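Local coordinates for protein ATP12 ATPase (Paracoccus denitrificans, PDB 2R31) that probably acts as an ATP12-family chaperone in F1-ATPase assembly, where its relatives bind the free alpha subunit, at residues Asp121-Trp126 with Ser178-Leu183; Gly98-Ser103 with Ala133-Thr138; Ala91-Tyr96 with Ala168-Val173; Thr194-Ser199 with Ser222-Met227; Glu110-Ala115 with Arg200-Phe205. All coordinates share one frame; numbering follows the deposited sequence.

Contact 1 (Asp121-Trp126 with Ser178-Leu183); sequences DPLIDW and SLILGL
W126 of helix 110-130 brings the six-membered part of its indole against the start of helix 179-186, touching I180 and L183. With CG anti to the backbone N (chi1 168°), CB carries the ring away from its own helix and across the gap. CE3 comes first, 4.4 Å from I180 CG2. Next along the rim, CZ3 meets the carbonyl O of I180 at 4.0 Å. The far corner, CH2, reaches L183, lying 3.8 Å from its carbonyl O and 4.2 Å from its CB. Both carbonyls approach the indole at a slant. On the pyrrole side NE1 turns elsewhere, to E130 on the same helix. The two helices cross steeply, at 74°, with axes 10.1 Å apart, and L154 of helix 148-159 closes over I180 and L183 in this all-helical core. One turn before the tryptophan, L123 meets I180 as well: CG2 of the isoleucine rests 3.7 Å from L123 O, on the backbone of the helix. L123 CD2 instead touches CD2 of L181, the two leucines crossing at about a right angle, and L198 packs on both. S178 is the N-cap of helix 179-186, with OG accepting a nearly straight bond from L181 N (2.9 Å, 172°), and the same hydroxyl is hydrogen-bonded to D100.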
# COMPACT_ATOMS: atom_id res chain seq x y z
N ASP A 121 -19.16 2.72 8.47
CA ASP A 121 -19.55 4.03 8.98
C ASP A 121 -18.50 4.59 9.96
O ASP A 121 -18.25 5.79 9.91
CB ASP A 121 -20.93 4.00 9.60
CG ASP A 121 -22.09 3.89 8.64
OD1 ASP A 121 -21.87 3.95 7.42
OD2 ASP A 121 -23.23 3.68 9.11
N PRO A 122 -17.87 3.80 10.83
CA PRO A 122 -16.83 4.40 11.69
C PRO A 122 -15.69 4.98 10.92
O PRO A 122 -15.06 5.95 11.37
CB PRO A 122 -16.41 3.23 12.57
CG PRO A 122 -17.63 2.35 12.65
CD PRO A 122 -18.18 2.41 11.26
N LEU A 123 -15.32 4.41 9.78
CA LEU A 123 -14.24 4.90 8.96
C LEU A 123 -14.61 6.16 8.19
O LEU A 123 -13.80 7.08 8.07
CB LEU A 123 -13.68 3.79 8.04
CG LEU A 123 -12.63 3.03 8.93
CD1 LEU A 123 -13.21 2.10 9.87
CD2 LEU A 123 -11.32 3.44 8.48
N ILE A 124 -15.84 6.21 7.69
CA ILE A 124 -16.38 7.45 7.14
C ILE A 124 -16.32 8.55 8.21
O ILE A 124 -15.93 9.69 7.92
CB ILE A 124 -17.79 7.24 6.57
CG1 ILE A 124 -17.84 6.24 5.38
CG2 ILE A 124 -18.52 8.54 6.20
CD1 ILE A 124 -17.12 6.71 4.14
N ASP A 125 -16.74 8.24 9.42
CA ASP A 125 -16.79 9.24 10.48
C ASP A 125 -15.39 9.68 10.85
O ASP A 125 -15.15 10.87 11.10
CB ASP A 125 -17.51 8.72 11.73
CG ASP A 125 -18.99 8.40 11.57
OD1 ASP A 125 -19.59 8.83 10.56
OD2 ASP A 125 -19.55 7.74 12.47
N TRP A 126 -14.44 8.76 10.89
CA TRP A 126 -13.03 9.09 11.15
C TRP A 126 -12.54 10.09 10.11
O TRP A 126 -11.93 11.12 10.43
CB TRP A 126 -12.16 7.83 11.16
CG TRP A 126 -10.72 8.19 11.14
CD1 TRP A 126 -9.98 8.62 12.22
CD2 TRP A 126 -9.85 8.18 10.01
NE1 TRP A 126 -8.71 8.89 11.81
CE2 TRP A 126 -8.58 8.63 10.47
CE3 TRP A 126 -9.99 7.83 8.65
CZ2 TRP A 126 -7.48 8.75 9.65
CZ3 TRP A 126 -8.90 7.96 7.83
CH2 TRP A 126 -7.67 8.41 8.32
N SER A 178 -10.01 1.68 -1.89
CA SER A 178 -10.48 2.68 -0.96
C SER A 178 -9.35 3.61 -0.55
O SER A 178 -8.37 3.19 0.07
CB SER A 178 -11.05 2.03 0.30
OG SER A 178 -11.43 2.98 1.26
N LEU A 179 -9.52 4.92 -0.85
CA LEU A 179 -8.60 5.89 -0.26
C LEU A 179 -8.76 5.97 1.23
O LEU A 179 -7.75 6.12 1.94
CB LEU A 179 -8.84 7.28 -0.92
CG LEU A 179 -7.90 8.36 -0.39
CD1 LEU A 179 -6.46 8.06 -0.62
CD2 LEU A 179 -8.27 9.70 -1.06
N ILE A 180 -9.99 5.92 1.74
CA ILE A 180 -10.18 6.03 3.18
C ILE A 180 -9.47 4.90 3.93
O ILE A 180 -8.81 5.15 4.95
CB ILE A 180 -11.65 6.14 3.56
CG1 ILE A 180 -12.32 7.35 2.88
CG2 ILE A 180 -11.83 6.16 5.07
CD1 ILE A 180 -11.55 8.69 3.00
N LEU A 181 -9.61 3.65 3.45
CA LEU A 181 -8.90 2.58 4.14
C LEU A 181 -7.41 2.74 4.06
O LEU A 181 -6.68 2.45 5.03
CB LEU A 181 -9.31 1.20 3.60
CG LEU A 181 -10.76 0.78 3.84
CD1 LEU A 181 -11.00 -0.59 3.22
CD2 LEU A 181 -11.12 0.76 5.32
N GLY A 182 -6.87 3.19 2.92
CA GLY A 182 -5.44 3.39 2.84
C GLY A 182 -4.93 4.49 3.78
O GLY A 182 -3.93 4.31 4.48
N LEU A 183 -5.64 5.63 3.78
CA LEU A 183 -5.27 6.70 4.69
C LEU A 183 -5.41 6.27 6.15
O LEU A 183 -4.60 6.65 6.99
CB LEU A 183 -6.09 7.97 4.43
CG LEU A 183 -5.80 8.65 3.09
CD1 LEU A 183 -6.76 9.80 2.89
CD2 LEU A 183 -4.39 9.12 2.97

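Contact 2 (Gly98-Ser103 with Ala133-Thr138); sequences GTDLLS and APLRIT
S103, the residue most enveloped here, is held by R136 and T138 at two points. Its hydroxyl donates to the carbonyl O of R136, OG to O 3.0 Å, approaching somewhat tilted from the carbonyl plane. OG can face that carbonyl because it stands beside the backbone N of its own residue (chi1 -71°). Its main-chain O accepts from T138 N at 2.9 Å in a fairly straight bond, and the CA-H of I137 adds a longer approach to the same oxygen (CA to O 3.4 Å). L135 supplies the apolar part: CD1 passes 3.7 Å from S103 OG and 4.0 Å from D100 CB, while I180 and L154 pack on this leucine from two helices. I137 sends its CG2 branch back to L102 O, at 3.9 Å. The turn that presents S103 is fixed from within, because D100 OD1 accepts from L102 N through its anti lone pair, an Asx turn, and the same carboxylate bonds to S178 and to I180 N. The backbone bond from T138 to S103, continued by backbone bonding between T138 and R105, opens the short parallel pairing of strands 104-105 and 138-139, a minimal two-stranded parallel sheet in a mostly helical fold.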
# COMPACT_ATOMS: atom_id res chain seq x y z
N GLY A 98 -13.27 9.85 -4.80
CA GLY A 98 -14.52 9.93 -5.59
C GLY A 98 -15.03 8.56 -6.05
O GLY A 98 -16.11 8.53 -6.65
N THR A 99 -14.29 7.50 -5.80
CA THR A 99 -14.60 6.15 -6.20
C THR A 99 -14.26 5.20 -5.07
O THR A 99 -13.55 4.20 -5.25
CB THR A 99 -13.81 5.72 -7.48
OG1 THR A 99 -12.39 5.70 -7.24
CG2 THR A 99 -14.07 6.61 -8.68
N ASP A 100 -14.70 5.54 -3.84
CA ASP A 100 -14.23 4.81 -2.69
C ASP A 100 -15.14 3.62 -2.39
O ASP A 100 -16.37 3.80 -2.29
CB ASP A 100 -14.14 5.76 -1.47
CG ASP A 100 -13.21 5.21 -0.41
OD1 ASP A 100 -13.56 4.18 0.22
OD2 ASP A 100 -12.12 5.81 -0.25
N LEU A 101 -14.55 2.45 -2.15
CA LEU A 101 -15.31 1.28 -1.71
C LEU A 101 -16.34 1.63 -0.63
O LEU A 101 -17.45 1.11 -0.62
CB LEU A 101 -14.31 0.26 -1.14
CG LEU A 101 -14.88 -1.09 -0.75
CD1 LEU A 101 -15.14 -1.96 -1.99
CD2 LEU A 101 -13.92 -1.82 0.21
N LEU A 102 -15.94 2.47 0.33
CA LEU A 102 -16.76 2.71 1.51
C LEU A 102 -18.00 3.55 1.18
O LEU A 102 -18.94 3.61 2.02
CB LEU A 102 -16.00 3.36 2.62
CG LEU A 102 -14.67 2.75 3.05
CD1 LEU A 102 -14.25 3.37 4.39
CD2 LEU A 102 -14.72 1.22 3.19
N SER A 103 -18.02 4.22 0.03
CA SER A 103 -19.17 5.04 -0.40
C SER A 103 -20.21 4.23 -1.14
O SER A 103 -21.36 4.66 -1.20
CB SER A 103 -18.73 6.15 -1.38
OG SER A 103 -18.00 7.16 -0.74
N ALA A 133 -12.95 15.45 5.94
CA ALA A 133 -13.30 14.93 4.62
C ALA A 133 -14.47 13.99 4.67
O ALA A 133 -14.35 12.78 4.52
CB ALA A 133 -12.08 14.26 4.00
N PRO A 134 -15.67 14.54 4.93
CA PRO A 134 -16.90 13.72 5.00
C PRO A 134 -17.32 13.25 3.64
O PRO A 134 -17.79 14.01 2.74
CB PRO A 134 -17.95 14.69 5.63
CG PRO A 134 -17.48 16.05 5.21
CD PRO A 134 -15.97 15.94 5.30
N LEU A 135 -17.26 11.93 3.42
CA LEU A 135 -17.74 11.37 2.16
C LEU A 135 -19.24 11.11 2.25
O LEU A 135 -19.76 10.73 3.27
CB LEU A 135 -17.10 10.03 1.85
CG LEU A 135 -15.63 10.06 1.47
CD1 LEU A 135 -15.15 8.66 1.13
CD2 LEU A 135 -15.41 10.99 0.25
N ARG A 136 -19.86 11.27 1.09
CA ARG A 136 -21.24 10.86 0.89
C ARG A 136 -21.26 9.39 0.51
O ARG A 136 -20.35 8.91 -0.20
CB ARG A 136 -21.86 11.73 -0.19
CG ARG A 136 -21.91 13.25 0.15
CD ARG A 136 -22.34 14.05 -1.06
NE ARG A 136 -22.36 15.49 -0.73
CZ ARG A 136 -22.31 16.43 -1.67
NH1 ARG A 136 -22.24 16.07 -2.96
NH2 ARG A 136 -22.35 17.71 -1.33
N ILE A 137 -22.29 8.70 1.00
CA ILE A 137 -22.51 7.29 0.64
C ILE A 137 -23.77 7.16 -0.22
O ILE A 137 -24.60 8.05 -0.29
CB ILE A 137 -22.53 6.36 1.87
CG1 ILE A 137 -23.88 6.48 2.58
CG2 ILE A 137 -21.30 6.60 2.75
CD1 ILE A 137 -24.12 5.50 3.71
N THR A 138 -23.86 6.05 -0.90
CA THR A 138 -25.05 5.71 -1.66
C THR A 138 -25.21 4.23 -1.66
O THR A 138 -24.32 3.49 -1.21
CB THR A 138 -24.95 6.29 -3.10
OG1 THR A 138 -26.27 6.18 -3.66
CG2 THR A 138 -23.88 5.63 -3.96

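Contact 3 (Ala91-Tyr96 with Ala168-Val173); sequences AMLGDY and ALHDLV
L93 drives its isobutyl group into the side of helix 163-174, and this is the close-packed part of the contact. One methyl, CD1, settles on the backbone at H170 CA, 3.8 Å away, and also grazes L169 CD2. The other, CD2, touches V173 CB at 4.0 Å. The valine has a second partner in Y96: its CG1 stands 3.6 Å from Y96 CG, over one face of the phenol ring but displaced toward the rim, a CH-pi contact 23° off the ring normal. V173 CG1 reaches the ring because it lies anti to the backbone N (chi1 173°). L179 of the next helix packs on both Y96 and V173. The part around M92 and H170 is looser and partly open to solvent. M92, bent at chi2 and chi3, has its SD at the edge of the Y96 ring and brings only its terminal CE to H170, 3.7 Å from NE2, the two side chains crossing at about a right angle. The imidazole is steadied from its own helix: ND1 donates to D171 OD1 at 2.9 Å, nearly in the ring plane. Helices 86-95 and 163-174 run in roughly the same direction, 33° apart, and L93 acts as a single knob among L166, L169, H170 and V173, a hole of i, i+3, i+4, i+7 spacing as in knobs-into-holes packing.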
# COMPACT_ATOMS: atom_id res chain seq x y z
N ALA A 91 -2.23 12.43 -7.62
CA ALA A 91 -3.58 12.79 -8.10
C ALA A 91 -4.41 11.54 -8.29
O ALA A 91 -5.59 11.49 -7.93
CB ALA A 91 -3.46 13.57 -9.38
N MET A 92 -3.80 10.48 -8.85
CA MET A 92 -4.51 9.24 -9.09
C MET A 92 -5.01 8.62 -7.79
O MET A 92 -6.16 8.16 -7.69
CB MET A 92 -3.57 8.30 -9.88
CG MET A 92 -4.14 6.93 -10.20
SD MET A 92 -4.05 5.73 -8.89
CE MET A 92 -2.31 5.45 -8.84
N LEU A 93 -4.14 8.58 -6.78
CA LEU A 93 -4.55 7.99 -5.50
C LEU A 93 -5.60 8.87 -4.84
O LEU A 93 -6.60 8.39 -4.27
CB LEU A 93 -3.36 7.73 -4.61
CG LEU A 93 -2.41 6.65 -5.08
CD1 LEU A 93 -1.17 6.61 -4.22
CD2 LEU A 93 -3.10 5.28 -5.13
N GLY A 94 -5.40 10.19 -4.87
CA GLY A 94 -6.36 11.10 -4.28
C GLY A 94 -7.74 10.96 -4.94
O GLY A 94 -8.78 11.16 -4.28
N ASP A 95 -7.78 10.66 -6.23
CA ASP A 95 -9.02 10.50 -6.96
C ASP A 95 -9.85 9.30 -6.49
O ASP A 95 -11.06 9.27 -6.74
CB ASP A 95 -8.79 10.35 -8.43
CG ASP A 95 -8.45 11.58 -9.14
OD1 ASP A 95 -8.62 12.71 -8.58
OD2 ASP A 95 -7.97 11.42 -10.30
N TYR A 96 -9.24 8.35 -5.77
CA TYR A 96 -10.06 7.29 -5.19
C TYR A 96 -11.06 7.83 -4.16
O TYR A 96 -12.03 7.16 -3.84
CB TYR A 96 -9.20 6.20 -4.56
CG TYR A 96 -8.74 5.12 -5.51
CD1 TYR A 96 -7.66 5.29 -6.35
CD2 TYR A 96 -9.43 3.91 -5.58
CE1 TYR A 96 -7.24 4.32 -7.19
CE2 TYR A 96 -8.98 2.91 -6.42
CZ TYR A 96 -7.87 3.13 -7.24
OH TYR A 96 -7.51 2.09 -8.08
N ALA A 168 4.25 3.58 -0.36
CA ALA A 168 3.62 2.68 0.61
C ALA A 168 2.08 2.78 0.53
O ALA A 168 1.38 1.78 0.58
CB ALA A 168 4.07 3.00 2.02
N LEU A 169 1.55 4.01 0.44
CA LEU A 169 0.10 4.20 0.37
C LEU A 169 -0.50 3.46 -0.81
O LEU A 169 -1.63 2.97 -0.74
CB LEU A 169 -0.24 5.69 0.33
CG LEU A 169 -1.71 6.01 0.23
CD1 LEU A 169 -2.47 5.55 1.48
CD2 LEU A 169 -1.96 7.49 -0.03
N HIS A 170 0.21 3.45 -1.94
CA HIS A 170 -0.36 3.01 -3.20
C HIS A 170 -1.20 1.75 -3.07
O HIS A 170 -2.40 1.78 -3.40
CB HIS A 170 0.78 2.87 -4.23
CG HIS A 170 0.30 2.54 -5.60
ND1 HIS A 170 -0.09 1.27 -5.95
CD2 HIS A 170 0.12 3.27 -6.69
CE1 HIS A 170 -0.48 1.32 -7.26
NE2 HIS A 170 -0.36 2.53 -7.76
N ASP A 171 -0.60 0.64 -2.69
CA ASP A 171 -1.36 -0.64 -2.67
C ASP A 171 -2.39 -0.70 -1.56
O ASP A 171 -3.38 -1.42 -1.64
CB ASP A 171 -0.41 -1.83 -2.58
CG ASP A 171 0.39 -2.09 -3.82
OD1 ASP A 171 0.24 -1.38 -4.84
OD2 ASP A 171 1.19 -3.06 -3.73
N LEU A 172 -2.16 0.06 -0.47
CA LEU A 172 -3.15 0.18 0.60
C LEU A 172 -4.44 0.84 0.12
O LEU A 172 -5.48 0.66 0.75
CB LEU A 172 -2.54 0.92 1.80
CG LEU A 172 -1.42 0.18 2.50
CD1 LEU A 172 -0.70 1.13 3.46
CD2 LEU A 172 -1.87 -1.08 3.19
N VAL A 173 -4.37 1.59 -0.98
CA VAL A 173 -5.53 2.17 -1.63
C VAL A 173 -6.05 1.27 -2.75
O VAL A 173 -7.21 0.95 -2.82
CB VAL A 173 -5.22 3.58 -2.19
CG1 VAL A 173 -6.35 4.14 -3.02
CG2 VAL A 173 -4.87 4.51 -1.03

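Contact 4 (Thr194-Ser199 with Ser222-Met227); sequences TAHALS and SRLAAM
H196 swings its imidazole across to helix 214-236, where L224 CB sits squarely over one face, 3.8 Å from the ring centroid. In this CH-pi contact both side chains leave with CG trans to the backbone N (chi1 177° for H196), and L224 CD1 also touches H196 CB at 3.9 Å. M227, deposited in two conformers, here one of them, comes in from another direction. Its chain runs straight as far as the sulfur and then bends at chi3 (68°), turning CE back to A195 CB, 3.9 Å away, while SD lies 4.0 Å from H196 ND1, oblique to the ring. The polar edge of the histidine is bridged by water 1, which is hydrogen-bonded to H196 ND1 at 3.0 Å. The same water donates to S199 OG and, in the R223 conformer described, accepts from NE in the guanidinium plane at 2.8 Å, linking the two helices. The serine hydroxyl in turn donates to H196 O (OG to O 2.7 Å), a bond within one turn of its own helix. Helices 192-199 and 214-236 run roughly antiparallel (144°), while V185 and L181 of helix 179-186 pack against A195 and S199 respectively.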
# COMPACT_ATOMS: atom_id res chain seq x y z
N THR A 194 -6.89 -5.19 9.54
CA THR A 194 -8.23 -4.66 9.72
C THR A 194 -8.77 -4.03 8.44
O THR A 194 -9.93 -4.27 8.05
CB THR A 194 -8.24 -3.65 10.89
OG1 THR A 194 -7.81 -4.32 12.07
CG2 THR A 194 -9.59 -3.03 11.09
N ALA A 195 -7.94 -3.25 7.74
CA ALA A 195 -8.35 -2.69 6.48
C ALA A 195 -8.76 -3.79 5.47
O ALA A 195 -9.75 -3.70 4.77
CB ALA A 195 -7.23 -1.87 5.86
N HIS A 196 -7.94 -4.86 5.44
CA HIS A 196 -8.23 -5.99 4.54
C HIS A 196 -9.58 -6.62 4.88
O HIS A 196 -10.45 -6.82 4.00
CB HIS A 196 -7.09 -7.00 4.66
CG HIS A 196 -7.33 -8.22 3.85
ND1 HIS A 196 -7.33 -8.24 2.49
CD2 HIS A 196 -7.57 -9.48 4.33
CE1 HIS A 196 -7.54 -9.52 2.13
NE2 HIS A 196 -7.69 -10.26 3.19
N ALA A 197 -9.81 -6.91 6.16
CA ALA A 197 -11.09 -7.49 6.57
C ALA A 197 -12.25 -6.57 6.21
O ALA A 197 -13.30 -7.04 5.65
CB ALA A 197 -11.05 -7.81 8.05
N LEU A 198 -12.13 -5.29 6.49
CA LEU A 198 -13.21 -4.35 6.17
C LEU A 198 -13.52 -4.34 4.69
O LEU A 198 -14.66 -4.21 4.27
CB LEU A 198 -12.89 -2.93 6.64
CG LEU A 198 -12.89 -2.73 8.14
CD1 LEU A 198 -12.38 -1.33 8.47
CD2 LEU A 198 -14.28 -2.94 8.73
N SER A 199 -12.47 -4.47 3.87
CA SER A 199 -12.64 -4.38 2.44
C SER A 199 -13.41 -5.57 1.86
O SER A 199 -13.92 -5.48 0.77
CB SER A 199 -11.31 -4.28 1.72
OG SER A 199 -10.61 -5.52 1.66
N SER A 222 -3.34 -13.49 -0.48
CA SER A 222 -2.20 -12.86 -1.14
C SER A 222 -2.30 -11.35 -1.06
O SER A 222 -1.28 -10.67 -0.81
CB SER A 222 -2.22 -13.35 -2.59
OG SER A 222 -1.11 -12.88 -3.32
N ARG A 223 -3.48 -10.79 -1.29
CA ARG A 223 -3.73 -9.36 -1.03
C ARG A 223 -3.47 -9.01 0.45
O ARG A 223 -2.94 -7.91 0.70
CB ARG A 223 -5.10 -8.99 -1.60
CG ARG A 223 -5.40 -7.51 -1.50
CD ARG A 223 -6.64 -7.13 -2.18
NE ARG A 223 -7.85 -7.70 -1.68
CZ ARG A 223 -8.50 -8.72 -2.19
NH1 ARG A 223 -8.09 -9.44 -3.25
NH2 ARG A 223 -9.63 -9.12 -1.61
N LEU A 224 -3.71 -9.78 1.51
CA LEU A 224 -3.35 -9.39 2.88
C LEU A 224 -1.87 -9.25 3.06
O LEU A 224 -1.37 -8.28 3.65
CB LEU A 224 -3.96 -10.42 3.87
CG LEU A 224 -3.51 -10.23 5.34
CD1 LEU A 224 -3.89 -8.87 5.90
CD2 LEU A 224 -4.11 -11.34 6.21
N ALA A 225 -1.08 -10.22 2.56
CA ALA A 225 0.37 -10.14 2.74
C ALA A 225 0.93 -8.94 2.00
O ALA A 225 1.84 -8.28 2.50
CB ALA A 225 1.03 -11.45 2.25
N ALA A 226 0.39 -8.64 0.82
CA ALA A 226 0.81 -7.46 0.08
C ALA A 226 0.53 -6.19 0.87
O ALA A 226 1.35 -5.25 0.91
CB ALA A 226 0.13 -7.40 -1.28
N MET A 227 -0.63 -6.12 1.50
CA MET A 227 -0.99 -4.93 2.29
C MET A 227 -0.08 -4.84 3.52
O MET A 227 0.34 -3.74 3.90
CB MET A 227 -2.47 -4.94 2.65
CG MET A 227 -3.38 -4.76 1.44
SD MET A 227 -5.13 -4.97 1.79
CE MET A 227 -5.48 -3.55 2.84
O HOH W 1 -8.23 -6.12 0.54
O HOH W 2 -11.33 -6.85 -0.70

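Contact 5 (Glu110-Ala115 with Arg200-Phe205); sequences EALVRA and RIDEEF
OD1 of D202 is hydrogen-bonded to Q116 NE2 and touches CD1 of L112 at 3.6 Å, both on helix 110-130. D202 has two deposited conformers, so this polar tie holds for the one described. The helices it joins, 110-130 and 201-210, form a roughly antiparallel pair crossing at 142°, with axes 10.3 Å apart. The bulk of the contact is apolar, carried by L112 and the ring of F205. That ring extends from the helix with CG trans to the backbone N (chi1 -177°) and turns one face to L112, whose CB stands 3.9 Å from the ring centre, only 5° off the normal. A111 meets the same ring at its edge, CB to CE1 3.8 Å. L112 then bends over the root of the ring, its CD1 packing on F205 CB and, from a different side, on I201 CG2 at 4.1 Å. A turn further along helix 110-130, A115 meets I201, whose two branches divide the work: CG2 touches A115 CB and CD1 lies against A115 O. On the flank turned away from helix 110-130, R200, the N-cap residue of helix 201-210, pairs with E203, a residue also modelled twice, and forms a further salt bridge to E217. In the conformer described, OE1 of E203 is met by both R200 NE at 2.8 Å and R200 NH2 at 2.6 Å, the NE bond arriving from above the carboxylate plane.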
# COMPACT_ATOMS: atom_id res chain seq x y z
N GLU A 110 -30.99 -6.62 3.15
CA GLU A 110 -30.95 -5.74 4.31
C GLU A 110 -29.78 -6.08 5.22
O GLU A 110 -29.10 -5.20 5.73
CB GLU A 110 -32.26 -5.76 5.06
CG GLU A 110 -33.40 -5.10 4.26
CD GLU A 110 -34.72 -4.92 4.89
OE1 GLU A 110 -35.65 -4.39 4.23
OE2 GLU A 110 -34.82 -5.29 6.06
N ALA A 111 -29.52 -7.39 5.43
CA ALA A 111 -28.49 -7.78 6.32
C ALA A 111 -27.11 -7.30 5.82
O ALA A 111 -26.20 -6.99 6.59
CB ALA A 111 -28.47 -9.31 6.48
N LEU A 112 -26.89 -7.27 4.51
CA LEU A 112 -25.64 -6.78 3.95
C LEU A 112 -25.51 -5.26 4.12
O LEU A 112 -24.44 -4.75 4.46
CB LEU A 112 -25.50 -7.19 2.48
CG LEU A 112 -24.24 -6.65 1.80
CD1 LEU A 112 -22.93 -7.08 2.50
CD2 LEU A 112 -24.26 -7.17 0.36
N VAL A 113 -26.62 -4.54 3.88
CA VAL A 113 -26.63 -3.09 4.16
C VAL A 113 -26.17 -2.78 5.55
O VAL A 113 -25.32 -1.90 5.79
CB VAL A 113 -28.02 -2.52 3.86
CG1 VAL A 113 -28.10 -1.06 4.27
CG2 VAL A 113 -28.38 -2.72 2.40
N ARG A 114 -26.69 -3.54 6.53
CA ARG A 114 -26.33 -3.34 7.92
C ARG A 114 -24.87 -3.73 8.21
O ARG A 114 -24.17 -3.04 8.96
CB ARG A 114 -27.28 -4.06 8.88
CG ARG A 114 -28.68 -3.46 8.77
CD ARG A 114 -29.56 -3.91 9.92
NE ARG A 114 -30.92 -3.40 9.77
CZ ARG A 114 -31.92 -4.08 9.27
NH1 ARG A 114 -31.76 -5.34 8.91
NH2 ARG A 114 -33.09 -3.48 9.16
N ALA A 115 -24.39 -4.82 7.63
CA ALA A 115 -23.00 -5.25 7.82
C ALA A 115 -22.02 -4.21 7.31
O ALA A 115 -21.00 -3.90 7.92
CB ALA A 115 -22.71 -6.59 7.16
N ARG A 200 -13.46 -6.67 2.62
CA ARG A 200 -14.05 -7.94 2.19
C ARG A 200 -15.46 -8.17 2.69
O ARG A 200 -15.95 -9.30 2.55
CB ARG A 200 -13.17 -9.11 2.63
CG ARG A 200 -11.82 -9.17 2.05
CD ARG A 200 -11.21 -10.50 2.38
NE ARG A 200 -11.86 -11.57 1.68
CZ ARG A 200 -12.08 -12.82 1.67
NH1 ARG A 200 -11.67 -13.58 2.69
NH2 ARG A 200 -12.76 -13.55 0.76
N ILE A 201 -16.14 -7.18 3.23
CA ILE A 201 -17.46 -7.45 3.82
C ILE A 201 -18.40 -8.09 2.83
O ILE A 201 -19.10 -9.05 3.20
CB ILE A 201 -18.04 -6.16 4.48
CG1 ILE A 201 -17.29 -5.86 5.78
CG2 ILE A 201 -19.53 -6.26 4.68
CD1 ILE A 201 -17.64 -4.53 6.44
N ASP A 202 -18.49 -7.66 1.57
CA ASP A 202 -19.39 -8.26 0.59
C ASP A 202 -19.06 -9.72 0.28
O ASP A 202 -19.94 -10.59 0.27
CB ASP A 202 -19.46 -7.52 -0.73
CG ASP A 202 -20.04 -6.14 -0.63
OD1 ASP A 202 -20.24 -5.72 0.51
OD2 ASP A 202 -20.25 -5.52 -1.70
N GLU A 203 -17.76 -9.94 0.00
CA GLU A 203 -17.37 -11.32 -0.33
C GLU A 203 -17.58 -12.24 0.87
O GLU A 203 -17.98 -13.38 0.67
CB GLU A 203 -15.94 -11.32 -0.84
CG GLU A 203 -15.18 -12.62 -0.88
CD GLU A 203 -13.76 -12.34 -1.33
OE1 GLU A 203 -12.96 -11.51 -0.85
OE2 GLU A 203 -13.44 -13.06 -2.30
N GLU A 204 -17.31 -11.79 2.07
CA GLU A 204 -17.53 -12.70 3.19
C GLU A 204 -19.00 -12.90 3.45
O GLU A 204 -19.41 -14.03 3.81
CB GLU A 204 -16.78 -12.22 4.43
CG GLU A 204 -15.29 -12.20 4.04
CD GLU A 204 -14.46 -12.41 5.27
OE1 GLU A 204 -14.30 -13.61 5.52
OE2 GLU A 204 -14.03 -11.41 5.83
N PHE A 205 -19.86 -11.90 3.25
CA PHE A 205 -21.30 -12.12 3.34
C PHE A 205 -21.74 -13.20 2.35
O PHE A 205 -22.52 -14.12 2.65
CB PHE A 205 -21.98 -10.79 3.08
CG PHE A 205 -23.48 -10.88 3.22
CD1 PHE A 205 -24.12 -10.64 4.44
CD2 PHE A 205 -24.26 -11.21 2.11
CE1 PHE A 205 -25.48 -10.73 4.53
CE2 PHE A 205 -25.64 -11.32 2.21
CZ PHE A 205 -26.23 -11.07 3.43

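In the fold
From the N terminus, helix 86-95 opens contact 3, and the turn after it opens contact 2. Helix 110-130 then starts contact 5 at its beginning and contact 1 about three turns later. Contact 2 closes first, at 133-138, wholly within the span of contact 3, which closes at 168-173. Contact 1 closes next, at 178-183, inside contact 5 and crossing contacts 2 and 3. Contact 4 opens only after these three have closed. Contact 5 closes at 200-205, crossing contacts 2 and 3, and it also crosses contact 4, because 200-205 lies between the segments of contact 4. Helix 179-186, touching contacts 2, 3 and 4, joins these parts of the fold.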